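Side-chain contacts in race-specific elicitor A4 (Passalora fulva, PDB 6BN0), which binds chitin through its CBM14-type domain and, as a secreted fungal effector, triggers a hypersensitive response on Cf-4 tomato genotypes: residues P25-D28 against Y33-C36; P8-D13 against P19-Y24; Q35-D40 against K46-P51. One frame throughout, in Å; residues are numbered along the deposited sequence.

Contact 1 (P25-D28 against Y33-C36); sequences PNPD and YIQC. With NAG (2-acetamido-2-deoxy-beta-D-glucopyranose), chain F; NAG (2-acetamido-2-deoxy-beta-D-glucopyranose), chain E.
Ile34 meets Pro25 and Asn26 where the central strand 32-38 of a three-stranded antiparallel sheet, part of the chitin-binding Peritrophin-A (CBM14) domain, runs beside the chain leaving strand 23-25. The case illustrates how one branched side chain can pack against a turn without a polar bond between the two segments. The ethyl branch of Ile34 does the touching. With CG1 beside the backbone N (chi1 -70°) and the branch extended beyond it, Ile34 CD1 comes within 3.6 Å of Pro25 O and 4.0 Å of Asn26 CA. Along the same branch, Ile34 CG1 lies 4.1 Å from Asn26 CB. Pro27 adds its ring CD, crossing Ile34 at about a right angle, 4.1 Å from Ile34 CD1. Tyr3 and Pro5 also pack on Ile34, extending this apolar patch, while Tyr33 on the same strand stacks on Trp58 and its OH hydrogen-bonds O6 of a bound N-acetylglucosamine. Asn26 in turn is fixed at both ends of its amide: ND2 hydrogen-bonds Thr32 OG1, and OD1 closes an Asx turn by accepting from Asp28 N at 3.1 Å, the donor standing 64° out of the carbonyl plane.

Contact 2 (P8-D13 against P19-Y24); sequences PQEVID and PKDCLY. With NAG (2-acetamido-2-deoxy-beta-D-glucopyranose), chain B.
Glu10, on the helix 8-14, reaches across to Cys22 and accepts the backbone N-H of that residue at OE2, with an N-to-OE2 distance of 2.8 Å. The bond uses the anti lone pair, the one away from the other carboxylate oxygen, and bends modestly to 155°. The side chain gets there by a turn at chi2 (84°), which swings the carboxylate over after CG has passed close to the sulfur: Glu10 CG lies 3.8 Å from Cys22 SG. Tyr24 slides past in the opposite direction, its OH 3.6 Å from Glu10 CG, with carboxylate and ring planes 80° apart. A water donates to both Glu10 OE2 and Asp21 OD1, which probably eases the approach of these two like charges, 4.3 Å apart. This attaches helix 8-14 to the loop leading into the first strand of the CBM14 sheet, the edge strand 23-25, and to Tyr24 on that strand. Cys22 SG is also bonded to Cys16, just after the helix. Farther out, the acidic group of Asp21 is held by OD2 accepting from Gly18 N, and the Tyr24 hydroxyl accepts from Lys7 N. On the ligand side, the Pro19 ring rests against the sugar of chain B, its CB 3.8 Å from the sugar O3, and also packs on Lys50 of the second subunit.

Contact 3 (Q35-D40 against K46-P51); sequences QCVPLD and KPVVKP. With NAG (2-acetamido-2-deoxy-beta-D-glucopyranose), chain F; NAG (2-acetamido-2-deoxy-beta-D-glucopyranose), chain E.
Gln35 and Lys50 stand side by side on the sugar-binding face of an antiparallel beta hairpin, strands 32-38 and 45-51 of the CBM14 sheet, and show how a hairpin can present neighbouring polar chains to the sugars of two chitin strands. Four backbone bonds set the pairing, two between Gln35 and Val48 and two between Val37 and Lys46. At its CB, Gln35 meets Lys50 CG, 3.9 Å away. With CG anti to the backbone N (chi1 176°) and the chain extended, the amide is carried out to the sugars: Gln35 CG lies 3.8 Å from the acetamide methyl C8 of the chain F sugar, and Gln35 CD is closer to the same carbon. The amide bridges both strands. Gln35 OE1 is 3.0 Å from O3 of the chain E sugar, a possible hydrogen bond whose proton has another acceptor nearby, while Gln35 NE2 makes a weak 3.4 Å bond to O3 of the chain F sugar. On the same face as Gln35, Val37 CG2 packs on Val48 CG2 at 3.9 Å. Lys50, folded at chi2 and chi3, lays CE 3.5 Å from Gln35 NE2 and gives its NZ to the acetamide O7 of the chain F sugar at 3.0 Å.

Overall arrangement
The three contacts follow one sheet from edge to edge. Contact 2 ends on strand 23-25, contact 1 spans from the chain after it to the central strand 32-38, and contact 3 continues from there to strand 45-51. Centres of contacts 1 and 3 lie about 9 Å apart, those of 2 and 3 about 10 Å. Backbone bonds couple them: Ile34 N lies 2.8 Å from Tyr24 O, and Tyr33 O lies 2.8 Å from Lys50 N. Chitin touches all three. The chain B sugar at contact 2 (Pro19, Leu23) is linked through its C1 to O4 of the chain E sugar at Gln35, which contacts 1 and 3 share; the chain F sugar belongs to another strand.

Contact 1 (P25-D28 against Y33-C36)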
loop_
_atom_site.group_PDB
_atom_site.type_symbol
_atom_site.label_atom_id
_atom_site.label_comp_id
_atom_site.label_asym_id
_atom_site.label_seq_id
_atom_site.Cartn_x
_atom_site.Cartn_y
_atom_site.Cartn_z
ATOM N N PRO A 25 -11.404 10.082 -0.343
ATOM C CA PRO A 25 -12.418 9.518 -1.244
ATOM C C PRO A 25 -12.376 10.216 -2.599
ATOM O O PRO A 25 -12.042 11.406 -2.701
ATOM C CB PRO A 25 -13.731 9.795 -0.521
ATOM C CG PRO A 25 -13.345 10.027 0.896
ATOM C CD PRO A 25 -12.024 10.739 0.836
ATOM N N ASN A 26 -12.750 9.474 -3.647
ATOM C CA ASN A 26 -13.037 10.084 -4.936
ATOM C C ASN A 26 -14.543 10.338 -5.033
ATOM O O ASN A 26 -15.314 9.365 -5.009
ATOM C CB ASN A 26 -12.560 9.159 -6.071
ATOM C CG ASN A 26 -12.818 9.739 -7.442
ATOM O OD1 ASN A 26 -13.354 10.832 -7.557
ATOM N ND2 ASN A 26 -12.438 9.009 -8.505
ATOM N N PRO A 27 -15.021 11.588 -5.148
ATOM C CA PRO A 27 -16.481 11.813 -5.214
ATOM C C PRO A 27 -17.174 11.101 -6.354
ATOM O O PRO A 27 -18.382 10.845 -6.256
ATOM C CB PRO A 27 -16.616 13.333 -5.403
ATOM C CG PRO A 27 -15.287 13.901 -5.171
ATOM C CD PRO A 27 -14.261 12.849 -5.200
ATOM N N ASP A 28 -16.473 10.821 -7.452
ATOM C CA ASP A 28 -17.136 10.247 -8.620
ATOM C C ASP A 28 -17.394 8.754 -8.489
ATOM O O ASP A 28 -18.231 8.206 -9.226
ATOM C CB ASP A 28 -16.296 10.494 -9.875
ATOM C CG ASP A 28 -16.210 11.971 -10.239
ATOM O OD1 ASP A 28 -17.213 12.707 -10.052
ATOM O OD2 ASP A 28 -15.128 12.399 -10.699
ATOM N N TYR A 33 -9.829 5.928 -5.284
ATOM C CA TYR A 33 -9.577 6.898 -4.227
ATOM C C TYR A 33 -8.623 7.934 -4.815
ATOM O O TYR A 33 -8.147 7.788 -5.946
ATOM C CB TYR A 33 -9.022 6.208 -2.969
ATOM C CG TYR A 33 -7.727 5.419 -3.218
ATOM C CD1 TYR A 33 -7.766 4.141 -3.764
ATOM C CD2 TYR A 33 -6.466 5.975 -2.905
ATOM C CE1 TYR A 33 -6.596 3.397 -3.981
ATOM C CE2 TYR A 33 -5.294 5.249 -3.115
ATOM C CZ TYR A 33 -5.368 3.956 -3.655
ATOM O OH TYR A 33 -4.220 3.234 -3.924
ATOM N N ILE A 34 -8.369 9.005 -4.062
ATOM C CA ILE A 34 -7.477 10.071 -4.506
ATOM C C ILE A 34 -6.241 10.022 -3.613
ATOM O O ILE A 34 -6.356 9.960 -2.381
ATOM C CB ILE A 34 -8.174 11.448 -4.469
ATOM C CG1 ILE A 34 -9.253 11.514 -5.579
ATOM C CG2 ILE A 34 -7.118 12.607 -4.547
ATOM C CD1 ILE A 34 -10.202 12.767 -5.542
ATOM N N GLN A 35 -5.067 10.011 -4.241
ATOM C CA GLN A 35 -3.778 10.050 -3.553
ATOM C C GLN A 35 -3.060 11.332 -3.970
ATOM O O GLN A 35 -3.063 11.700 -5.155
ATOM C CB GLN A 35 -2.906 8.801 -3.895
ATOM C CG GLN A 35 -1.518 8.876 -3.275
ATOM C CD GLN A 35 -0.755 7.551 -3.338
ATOM O OE1 GLN A 35 0.085 7.270 -2.487
ATOM N NE2 GLN A 35 -1.080 6.719 -4.314
ATOM N N CYS A 36 -2.497 12.034 -3.001
ATOM C CA CYS A 36 -1.866 13.331 -3.241
ATOM C C CYS A 36 -0.363 13.166 -3.470
ATOM O O CYS A 36 0.303 12.446 -2.730
ATOM C CB CYS A 36 -2.132 14.252 -2.049
ATOM S SG CYS A 36 -3.895 14.358 -1.699
HETATM C C1 NAG F . 4.220 5.595 -6.385
HETATM C C2 NAG F . 2.703 5.411 -6.268
HETATM C C3 NAG F . 2.393 4.429 -5.128
HETATM C C4 NAG F . 3.154 3.115 -5.327
HETATM C C5 NAG F . 4.647 3.426 -5.482
HETATM C C6 NAG F . 5.518 2.203 -5.740
HETATM C C7 NAG F . 1.129 7.188 -6.912
HETATM C C8 NAG F . 0.497 8.513 -6.527
HETATM N N2 NAG F . 2.027 6.682 -6.053
HETATM O O1 NAG F . 4.518 6.466 -7.424
HETATM O O3 NAG F . 0.997 4.214 -5.116
HETATM O O4 NAG F . 3.048 2.318 -4.148
HETATM O O5 NAG F . 4.840 4.318 -6.591
HETATM O O6 NAG F . 5.007 1.477 -6.858
HETATM O O7 NAG F . 0.831 6.610 -7.954
HETATM C C1 NAG E . 5.638 7.038 -1.319
HETATM C C2 NAG E . 4.188 6.817 -1.709
HETATM C C3 NAG E . 3.514 5.851 -0.731
HETATM C C4 NAG E . 4.350 4.584 -0.540
HETATM C C5 NAG E . 5.811 4.946 -0.209
HETATM C C6 NAG E . 6.758 3.751 -0.161
HETATM C C7 NAG E . 3.084 8.675 -2.910
HETATM C C8 NAG E . 2.382 10.022 -2.766
HETATM N N2 NAG E . 3.467 8.088 -1.765
HETATM O O3 NAG E . 2.243 5.523 -1.302
HETATM O O4 NAG E . 3.821 3.875 0.570
HETATM O O5 NAG E . 6.308 5.794 -1.248
HETATM O O6 NAG E . 6.623 2.986 -1.353
HETATM O O7 NAG E . 3.287 8.157 -4.011
#

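Contact 2 (P8-D13 against P19-Y24)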
loop_
_atom_site.group_PDB
_atom_site.type_symbol
_atom_site.label_atom_id
_atom_site.label_comp_id
_atom_site.label_asym_id
_atom_site.label_seq_id
_atom_site.Cartn_x
_atom_site.Cartn_y
_atom_site.Cartn_z
ATOM N N PRO A 8 -3.425 20.851 2.886
ATOM C CA PRO A 8 -2.016 21.260 2.972
ATOM C C PRO A 8 -1.288 20.800 4.225
ATOM O O PRO A 8 -0.123 20.407 4.149
ATOM C CB PRO A 8 -2.120 22.799 2.955
ATOM C CG PRO A 8 -3.391 23.083 2.313
ATOM C CD PRO A 8 -4.327 21.975 2.617
ATOM N N GLN A 9 -1.928 20.892 5.391
ATOM C CA GLN A 9 -1.257 20.487 6.616
ATOM C C GLN A 9 -0.958 18.998 6.602
ATOM O O GLN A 9 0.060 18.553 7.158
ATOM C CB GLN A 9 -2.112 20.835 7.830
ATOM C CG GLN A 9 -1.300 20.843 9.112
ATOM C CD GLN A 9 -0.168 21.864 9.042
ATOM O OE1 GLN A 9 -0.413 23.065 8.890
ATOM N NE2 GLN A 9 1.074 21.388 9.126
ATOM N N GLU A 10 -1.868 18.206 6.028
ATOM C CA GLU A 10 -1.602 16.774 5.909
ATOM C C GLU A 10 -0.423 16.547 4.982
ATOM O O GLU A 10 0.448 15.714 5.263
ATOM C CB GLU A 10 -2.859 16.034 5.424
ATOM C CG GLU A 10 -2.671 14.601 4.865
ATOM C CD GLU A 10 -2.631 13.529 5.952
ATOM O OE1 GLU A 10 -2.596 13.912 7.141
ATOM O OE2 GLU A 10 -2.613 12.308 5.627
ATOM N N VAL A 11 -0.326 17.347 3.919
ATOM C CA VAL A 11 0.789 17.186 2.991
ATOM C C VAL A 11 2.104 17.570 3.661
ATOM O O VAL A 11 3.099 16.843 3.574
ATOM C CB VAL A 11 0.509 18.010 1.719
ATOM C CG1 VAL A 11 1.669 17.910 0.711
ATOM C CG2 VAL A 11 -0.822 17.526 1.076
ATOM N N ILE A 12 2.118 18.694 4.380
ATOM C CA ILE A 12 3.340 19.156 5.030
ATOM C C ILE A 12 3.774 18.184 6.129
ATOM O O ILE A 12 4.967 17.942 6.333
ATOM C CB ILE A 12 3.107 20.579 5.599
ATOM C CG1 ILE A 12 2.927 21.621 4.486
ATOM C CG2 ILE A 12 4.225 20.977 6.558
ATOM C CD1 ILE A 12 2.386 22.982 4.992
ATOM N N ASP A 13 2.822 17.658 6.887
ATOM C CA ASP A 13 3.166 16.891 8.073
ATOM C C ASP A 13 3.689 15.511 7.707
ATOM O O ASP A 13 4.684 15.048 8.271
ATOM C CB ASP A 13 1.948 16.749 8.987
ATOM C CG ASP A 13 1.645 18.008 9.790
ATOM O OD1 ASP A 13 2.415 18.989 9.738
ATOM O OD2 ASP A 13 0.619 17.991 10.502
ATOM N N PRO A 19 1.697 4.715 4.765
ATOM C CA PRO A 19 0.740 3.837 4.053
ATOM C C PRO A 19 -0.683 4.323 4.098
ATOM O O PRO A 19 -1.497 3.846 3.290
ATOM C CB PRO A 19 0.846 2.495 4.797
ATOM C CG PRO A 19 1.991 2.617 5.753
ATOM C CD PRO A 19 2.456 4.027 5.833
ATOM N N LYS A 20 -1.027 5.241 5.015
ATOM C CA LYS A 20 -2.368 5.832 5.033
ATOM C C LYS A 20 -2.374 7.343 4.794
ATOM O O LYS A 20 -3.407 7.989 5.013
ATOM C CB LYS A 20 -3.078 5.524 6.358
ATOM C CG LYS A 20 -3.266 4.027 6.629
ATOM C CD LYS A 20 -3.834 3.786 8.049
ATOM C CE LYS A 20 -3.721 2.307 8.468
ATOM N NZ LYS A 20 -4.710 1.469 7.687
ATOM N N ASP A 21 -1.277 7.921 4.336
ATOM C CA ASP A 21 -1.121 9.369 4.303
ATOM C C ASP A 21 -1.677 9.949 3.005
ATOM O O ASP A 21 -1.357 9.465 1.914
ATOM C CB ASP A 21 0.363 9.745 4.426
ATOM C CG ASP A 21 0.951 9.433 5.795
ATOM O OD1 ASP A 21 0.171 9.260 6.755
ATOM O OD2 ASP A 21 2.199 9.367 5.923
ATOM N N CYS A 22 -2.457 11.037 3.115
ATOM C CA CYS A 22 -2.895 11.804 1.947
ATOM C C CYS A 22 -3.760 10.971 1.004
ATOM O O CYS A 22 -3.642 11.096 -0.216
ATOM C CB CYS A 22 -1.693 12.372 1.179
ATOM S SG CYS A 22 -0.443 13.306 2.130
ATOM N N LEU A 23 -4.617 10.112 1.562
ATOM C CA LEU A 23 -5.568 9.311 0.783
ATOM C C LEU A 23 -6.982 9.749 1.106
ATOM O O LEU A 23 -7.356 9.817 2.284
ATOM C CB LEU A 23 -5.420 7.811 1.079
ATOM C CG LEU A 23 -3.977 7.251 1.028
ATOM C CD1 LEU A 23 -3.913 5.785 1.405
ATOM C CD2 LEU A 23 -3.438 7.377 -0.413
ATOM N N TYR A 24 -7.788 10.000 0.065
ATOM C CA TYR A 24 -9.093 10.636 0.231
ATOM C C TYR A 24 -10.118 9.943 -0.653
ATOM O O TYR A 24 -9.754 9.305 -1.648
ATOM C CB TYR A 24 -9.090 12.122 -0.169
ATOM C CG TYR A 24 -8.181 12.949 0.662
ATOM C CD1 TYR A 24 -6.848 13.082 0.334
ATOM C CD2 TYR A 24 -8.672 13.622 1.789
ATOM C CE1 TYR A 24 -5.979 13.873 1.147
ATOM C CE2 TYR A 24 -7.844 14.397 2.578
ATOM C CZ TYR A 24 -6.500 14.512 2.261
ATOM O OH TYR A 24 -5.699 15.320 3.061
HETATM C C1 NAG B . 2.864 2.887 0.229
HETATM C C2 NAG B . 3.051 1.764 1.256
HETATM C C3 NAG B . 1.931 0.713 1.140
HETATM C C4 NAG B . 0.550 1.380 1.105
HETATM C C5 NAG B . 0.513 2.497 0.063
HETATM C C6 NAG B . -0.782 3.301 0.134
HETATM C C7 NAG B . 5.254 1.028 2.063
HETATM C C8 NAG B . 6.583 0.425 1.680
HETATM N N2 NAG B . 4.362 1.151 1.080
HETATM O O3 NAG B . 2.014 -0.098 2.306
HETATM O O4 NAG B . -0.469 0.467 0.701
HETATM O O5 NAG B . 1.580 3.419 0.333
HETATM O O6 NAG B . -0.798 4.396 -0.782
HETATM O O7 NAG B . 5.007 1.382 3.211
HETATM O O HOH W 1 -2.521 10.434 7.777
#

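Contact 3 (Q35-D40 against K46-P51)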
loop_
_atom_site.group_PDB
_atom_site.type_symbol
_atom_site.label_atom_id
_atom_site.label_comp_id
_atom_site.label_asym_id
_atom_site.label_seq_id
_atom_site.Cartn_x
_atom_site.Cartn_y
_atom_site.Cartn_z
ATOM N N GLN A 35 -5.067 10.011 -4.241
ATOM C CA GLN A 35 -3.778 10.050 -3.553
ATOM C C GLN A 35 -3.060 11.332 -3.970
ATOM O O GLN A 35 -3.063 11.700 -5.155
ATOM C CB GLN A 35 -2.906 8.801 -3.895
ATOM C CG GLN A 35 -1.518 8.876 -3.275
ATOM C CD GLN A 35 -0.755 7.551 -3.338
ATOM O OE1 GLN A 35 0.085 7.270 -2.487
ATOM N NE2 GLN A 35 -1.080 6.719 -4.314
ATOM N N CYS A 36 -2.497 12.034 -3.001
ATOM C CA CYS A 36 -1.866 13.331 -3.241
ATOM C C CYS A 36 -0.363 13.166 -3.470
ATOM O O CYS A 36 0.303 12.446 -2.730
ATOM C CB CYS A 36 -2.132 14.252 -2.049
ATOM S SG CYS A 36 -3.895 14.358 -1.699
ATOM N N VAL A 37 0.162 13.831 -4.488
ATOM C CA VAL A 37 1.595 13.827 -4.750
ATOM C C VAL A 37 2.126 15.209 -4.388
ATOM O O VAL A 37 1.769 16.195 -5.039
ATOM C CB VAL A 37 1.908 13.484 -6.214
ATOM C CG1 VAL A 37 3.422 13.646 -6.508
ATOM C CG2 VAL A 37 1.390 12.061 -6.573
ATOM N N PRO A 38 2.997 15.333 -3.388
ATOM C CA PRO A 38 3.502 16.671 -3.020
ATOM C C PRO A 38 4.202 17.351 -4.179
ATOM O O PRO A 38 4.928 16.718 -4.938
ATOM C CB PRO A 38 4.479 16.392 -1.855
ATOM C CG PRO A 38 3.943 15.107 -1.254
ATOM C CD PRO A 38 3.459 14.287 -2.454
ATOM N N LEU A 39 3.954 18.652 -4.338
ATOM C CA LEU A 39 4.602 19.416 -5.393
ATOM C C LEU A 39 5.621 20.405 -4.870
ATOM O O LEU A 39 6.450 20.880 -5.650
ATOM C CB LEU A 39 3.565 20.180 -6.238
ATOM C CG LEU A 39 2.655 19.266 -7.062
ATOM C CD1 LEU A 39 1.570 20.070 -7.812
ATOM C CD2 LEU A 39 3.481 18.401 -8.018
ATOM N N ASP A 40 5.592 20.710 -3.579
ATOM C CA ASP A 40 6.511 21.681 -3.000
ATOM C C ASP A 40 6.484 21.533 -1.484
ATOM O O ASP A 40 5.761 20.700 -0.928
ATOM C CB ASP A 40 6.154 23.114 -3.421
ATOM C CG ASP A 40 4.715 23.496 -3.065
ATOM O OD1 ASP A 40 4.155 22.954 -2.078
ATOM O OD2 ASP A 40 4.147 24.366 -3.761
ATOM N N LYS A 46 -0.588 17.403 -6.119
ATOM C CA LYS A 46 -1.358 17.001 -7.281
ATOM C C LYS A 46 -2.237 15.831 -6.872
ATOM O O LYS A 46 -1.714 14.844 -6.331
ATOM C CB LYS A 46 -0.437 16.590 -8.434
ATOM C CG LYS A 46 -1.158 15.878 -9.548
ATOM C CD LYS A 46 -0.282 14.883 -10.202
ATOM C CE LYS A 46 0.065 15.315 -11.565
ATOM N NZ LYS A 46 -1.090 15.030 -12.458
ATOM N N PRO A 47 -3.555 15.927 -7.023
ATOM C CA PRO A 47 -4.424 14.779 -6.735
ATOM C C PRO A 47 -4.367 13.767 -7.865
ATOM O O PRO A 47 -4.403 14.129 -9.039
ATOM C CB PRO A 47 -5.818 15.414 -6.631
ATOM C CG PRO A 47 -5.731 16.661 -7.470
ATOM C CD PRO A 47 -4.300 17.119 -7.467
ATOM N N VAL A 48 -4.254 12.483 -7.509
ATOM C CA VAL A 48 -4.160 11.405 -8.486
ATOM C C VAL A 48 -5.254 10.387 -8.204
ATOM O O VAL A 48 -5.384 9.909 -7.064
ATOM C CB VAL A 48 -2.770 10.746 -8.433
ATOM C CG1 VAL A 48 -2.706 9.576 -9.374
ATOM C CG2 VAL A 48 -1.737 11.830 -8.835
ATOM N N VAL A 49 -6.027 10.029 -9.242
ATOM C CA VAL A 49 -7.057 9.012 -9.055
ATOM C C VAL A 49 -6.420 7.647 -9.139
ATOM O O VAL A 49 -5.716 7.350 -10.114
ATOM C CB VAL A 49 -8.193 9.158 -10.072
ATOM C CG1 VAL A 49 -9.168 7.971 -9.903
ATOM C CG2 VAL A 49 -8.906 10.485 -9.859
ATOM N N LYS A 50 -6.684 6.788 -8.118
ATOM C CA LYS A 50 -6.049 5.457 -7.995
ATOM C C LYS A 50 -7.099 4.341 -7.896
ATOM O O LYS A 50 -8.127 4.516 -7.236
ATOM C CB LYS A 50 -5.173 5.390 -6.739
ATOM C CG LYS A 50 -4.004 6.384 -6.710
ATOM C CD LYS A 50 -2.895 5.979 -7.691
ATOM C CE LYS A 50 -2.052 4.831 -7.143
ATOM N NZ LYS A 50 -1.086 4.337 -8.167
ATOM N N PRO A 51 -6.879 3.183 -8.510
ATOM C CA PRO A 51 -7.938 2.158 -8.505
ATOM C C PRO A 51 -7.913 1.271 -7.264
ATOM O O PRO A 51 -6.857 0.912 -6.740
ATOM C CB PRO A 51 -7.611 1.347 -9.768
ATOM C CG PRO A 51 -6.067 1.439 -9.859
ATOM C CD PRO A 51 -5.782 2.864 -9.450
HETATM C C1 NAG F . 4.220 5.595 -6.385
HETATM C C2 NAG F . 2.703 5.411 -6.268
HETATM C C3 NAG F . 2.393 4.429 -5.128
HETATM C C4 NAG F . 3.154 3.115 -5.327
HETATM C C5 NAG F . 4.647 3.426 -5.482
HETATM C C6 NAG F . 5.518 2.203 -5.740
HETATM C C7 NAG F . 1.129 7.188 -6.912
HETATM C C8 NAG F . 0.497 8.513 -6.527
HETATM N N2 NAG F . 2.027 6.682 -6.053
HETATM O O1 NAG F . 4.518 6.466 -7.424
HETATM O O3 NAG F . 0.997 4.214 -5.116
HETATM O O4 NAG F . 3.048 2.318 -4.148
HETATM O O5 NAG F . 4.840 4.318 -6.591
HETATM O O6 NAG F . 5.007 1.477 -6.858
HETATM O O7 NAG F . 0.831 6.610 -7.954
HETATM C C1 NAG E . 5.638 7.038 -1.319
HETATM C C2 NAG E . 4.188 6.817 -1.709
HETATM C C3 NAG E . 3.514 5.851 -0.731
HETATM C C4 NAG E . 4.350 4.584 -0.540
HETATM C C5 NAG E . 5.811 4.946 -0.209
HETATM C C6 NAG E . 6.758 3.751 -0.161
HETATM C C7 NAG E . 3.084 8.675 -2.910
HETATM C C8 NAG E . 2.382 10.022 -2.766
HETATM N N2 NAG E . 3.467 8.088 -1.765
HETATM O O3 NAG E . 2.243 5.523 -1.302
HETATM O O4 NAG E . 3.821 3.875 0.570
HETATM O O5 NAG E . 6.308 5.794 -1.248
HETATM O O6 NAG E . 6.623 2.986 -1.353
HETATM O O7 NAG E . 3.287 8.157 -4.011
#